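Local coordinates for aminopeptidase (Aneurinibacillus sp., PDB 2EK9), which probably acts as a zinc-dependent aminopeptidase of the M28 family, removing residues from the N-terminal end of peptides, at residues 222-227 with 295-300. Sequence-based numbering, arbitrary orientation.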
ATOM      1  N   ILE A 222       4.855  -0.646  23.726  1.00 15.66           N
ATOM      2  CA  ILE A 222       5.187   0.146  22.551  1.00 14.39           C
ATOM      3  C   ILE A 222       3.976   0.200  21.619  1.00 13.91           C
ATOM      4  O   ILE A 222       3.262  -0.795  21.445  1.00 13.07           O
ATOM      5  CB  ILE A 222       6.354  -0.481  21.744  1.00 14.24           C
ATOM      6  CG1 ILE A 222       7.628  -0.534  22.585  1.00 14.60           C
ATOM      7  CG2 ILE A 222       6.592   0.319  20.470  1.00 13.42           C
ATOM      8  CD1 ILE A 222       8.763  -1.298  21.905  1.00 13.15           C
ATOM      9  N   ILE A 223       3.740   1.369  21.035  1.00 13.13           N
ATOM     10  CA  ILE A 223       2.661   1.532  20.071  1.00 13.77           C
ATOM     11  C   ILE A 223       3.251   2.217  18.841  1.00 12.95           C
ATOM     12  O   ILE A 223       3.997   3.182  18.966  1.00 12.81           O
ATOM     13  CB  ILE A 223       1.501   2.398  20.609  1.00 13.97           C
ATOM     14  CG1 ILE A 223       0.686   1.605  21.636  1.00 15.12           C
ATOM     15  CG2 ILE A 223       0.619   2.848  19.447  1.00 14.92           C
ATOM     16  CD1 ILE A 223      -0.590   2.307  22.097  1.00 14.31           C
ATOM     17  N   ILE A 224       2.918   1.697  17.662  1.00 13.14           N
ATOM     18  CA  ILE A 224       3.405   2.243  16.400  1.00 13.56           C
ATOM     19  C   ILE A 224       2.258   2.910  15.650  1.00 12.83           C
ATOM     20  O   ILE A 224       1.163   2.349  15.541  1.00 11.54           O
ATOM     21  CB  ILE A 224       3.978   1.130  15.473  1.00 13.52           C
ATOM     22  CG1 ILE A 224       5.147   0.406  16.153  1.00 16.89           C
ATOM     23  CG2 ILE A 224       4.432   1.738  14.139  1.00 11.26           C
ATOM     24  CD1 ILE A 224       6.422   1.198  16.200  1.00 28.12           C
ATOM     25  N   ILE A 225       2.513   4.120  15.156  1.00 12.37           N
ATOM     26  CA  ILE A 225       1.540   4.867  14.369  1.00 12.05           C
ATOM     27  C   ILE A 225       2.256   5.142  13.057  1.00 12.12           C
ATOM     28  O   ILE A 225       3.299   5.816  13.036  1.00 12.57           O
ATOM     29  CB  ILE A 225       1.158   6.225  15.008  1.00 11.44           C
ATOM     30  CG1 ILE A 225       0.570   6.023  16.410  1.00 14.53           C
ATOM     31  CG2 ILE A 225       0.141   6.937  14.128  1.00 12.58           C
ATOM     32  CD1 ILE A 225       1.608   5.849  17.505  1.00 15.55           C
ATOM     33  N   GLY A 226       1.716   4.617  11.965  1.00 11.44           N
ATOM     34  CA  GLY A 226       2.363   4.814  10.681  1.00 12.17           C
ATOM     35  C   GLY A 226       1.516   5.264   9.507  1.00 12.29           C
ATOM     36  O   GLY A 226       0.281   5.332   9.572  1.00 11.68           O
ATOM     37  N   SER A 227       2.220   5.573   8.424  1.00 12.45           N
ATOM     38  CA  SER A 227       1.639   6.016   7.162  1.00 12.57           C
ATOM     39  C   SER A 227       2.775   5.897   6.153  1.00 12.77           C
ATOM     40  O   SER A 227       3.921   5.682   6.549  1.00 12.43           O
ATOM     41  CB  SER A 227       1.195   7.475   7.269  1.00 12.14           C
ATOM     42  OG  SER A 227       2.268   8.300   7.702  1.00 13.54           O
ATOM     43  N   ILE A 295       2.210  -3.476  21.668  1.00 15.73           N
ATOM     44  CA  ILE A 295       0.808  -3.808  21.886  1.00 14.95           C
ATOM     45  C   ILE A 295      -0.108  -3.454  20.724  1.00 14.39           C
ATOM     46  O   ILE A 295      -1.247  -3.922  20.661  1.00 14.47           O
ATOM     47  CB  ILE A 295       0.271  -3.152  23.185  1.00 14.59           C
ATOM     48  CG1 ILE A 295       0.365  -1.627  23.102  1.00 14.19           C
ATOM     49  CG2 ILE A 295       1.077  -3.651  24.380  1.00 16.33           C
ATOM     50  CD1 ILE A 295      -0.221  -0.922  24.324  1.00 16.35           C
ATOM     51  N   GLY A 296       0.390  -2.647  19.793  1.00 14.10           N
ATOM     52  CA  GLY A 296      -0.432  -2.281  18.657  1.00 14.01           C
ATOM     53  C   GLY A 296       0.214  -1.380  17.622  1.00 13.41           C
ATOM     54  O   GLY A 296       1.094  -0.573  17.934  1.00 13.09           O
ATOM     55  N   MET A 297      -0.226  -1.531  16.378  1.00 11.24           N
ATOM     56  CA  MET A 297       0.268  -0.710  15.278  1.00 10.92           C
ATOM     57  C   MET A 297      -0.936  -0.144  14.524  1.00 11.40           C
ATOM     58  O   MET A 297      -1.802  -0.886  14.052  1.00 11.06           O
ATOM     59  CB  MET A 297       1.166  -1.538  14.351  1.00 11.06           C
ATOM     60  CG  MET A 297       1.852  -0.750  13.223  1.00 11.34           C
ATOM     61  SD  MET A 297       0.792  -0.511  11.785  1.00 14.38           S
ATOM     62  CE  MET A 297       0.542  -2.145  11.362  1.00 26.30           C
ATOM     63  N   PHE A 298      -0.997   1.184  14.455  1.00 11.93           N
ATOM     64  CA  PHE A 298      -2.076   1.898  13.778  1.00 11.51           C
ATOM     65  C   PHE A 298      -1.567   2.413  12.429  1.00 12.77           C
ATOM     66  O   PHE A 298      -0.640   3.227  12.392  1.00 12.27           O
ATOM     67  CB  PHE A 298      -2.522   3.107  14.618  1.00 12.41           C
ATOM     68  CG  PHE A 298      -3.202   2.753  15.916  1.00 12.17           C
ATOM     69  CD1 PHE A 298      -4.562   3.002  16.091  1.00 11.81           C
ATOM     70  CD2 PHE A 298      -2.483   2.196  16.972  1.00 11.60           C
ATOM     71  CE1 PHE A 298      -5.197   2.706  17.294  1.00 13.67           C
ATOM     72  CE2 PHE A 298      -3.111   1.893  18.184  1.00 12.84           C
ATOM     73  CZ  PHE A 298      -4.469   2.149  18.345  1.00 14.07           C
ATOM     74  N   GLN A 299      -2.154   1.937  11.330  1.00 11.61           N
ATOM     75  CA  GLN A 299      -1.763   2.397   9.997  1.00 11.15           C
ATOM     76  C   GLN A 299      -2.801   3.390   9.462  1.00 11.59           C
ATOM     77  O   GLN A 299      -4.004   3.113   9.440  1.00 11.57           O
ATOM     78  CB  GLN A 299      -1.618   1.213   9.028  1.00 11.03           C
ATOM     79  CG  GLN A 299      -1.341   1.600   7.561  1.00 11.86           C
ATOM     80  CD  GLN A 299       0.027   2.234   7.332  1.00 12.66           C
ATOM     81  OE1 GLN A 299       0.813   2.426   8.267  1.00 11.07           O
ATOM     82  NE2 GLN A 299       0.315   2.566   6.077  1.00 10.45           N
ATOM     83  N   LEU A 300      -2.320   4.553   9.046  1.00 11.58           N
ATOM     84  CA  LEU A 300      -3.165   5.616   8.513  1.00 11.65           C
ATOM     85  C   LEU A 300      -2.905   5.732   7.019  1.00 11.61           C
ATOM     86  O   LEU A 300      -1.836   6.168   6.610  1.00 10.88           O
ATOM     87  CB  LEU A 300      -2.820   6.941   9.201  1.00 11.72           C
ATOM     88  CG  LEU A 300      -3.130   7.004  10.698  1.00 14.20           C
ATOM     89  CD1 LEU A 300      -2.129   7.899  11.405  1.00 10.57           C
ATOM     90  CD2 LEU A 300      -4.555   7.522  10.896  1.00 17.30           C
TER
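Ile224 and Gly226 give both their backbone N-H and C=O to residues 295-300, and the two buried strands run parallel. Ile224 N gives to Gly296 O at 2.9 Å and Ile224 O takes Phe298 N at 2.7 Å; Gly226 repeats this with Phe298 O and Leu300 N, all four nearly straight. At the start Ile295 N reaches Ile222 O through a more bent bond, 133° at the hydrogen. Beta-branched isoleucine suits such an interior strand: Ile223 lays CG1 against Ile295 CG1 (3.6 Å), while CG2, anti to the backbone N, meets Phe298 CD2. With alanine replacing Ile223, both carbons go, and the gap would probably leave Ile295 and the Phe298 ring less well packed. Ile225 CG2 lies beside Leu300 CD1 (3.7 Å). On the other face Met297 CG leans on Ile224 CB (3.6 Å). Gln299 OE1 lies 3.2 Å from Gly226 O, two acceptors that cannot bond; a side chain on Gly226 would press on OE1. Ser346 OG holds Gln299 NE2, and Ser227 OG is hydrogen-bonded to Thr248 OG1. Strand 263-269 takes backbone bonds from Ile223 and Ile225; helices 238-255 and 382-400 pack on Leu300, helix 348-352 on Met297, and both strands lead to zinc ligands, His228 and Asp301.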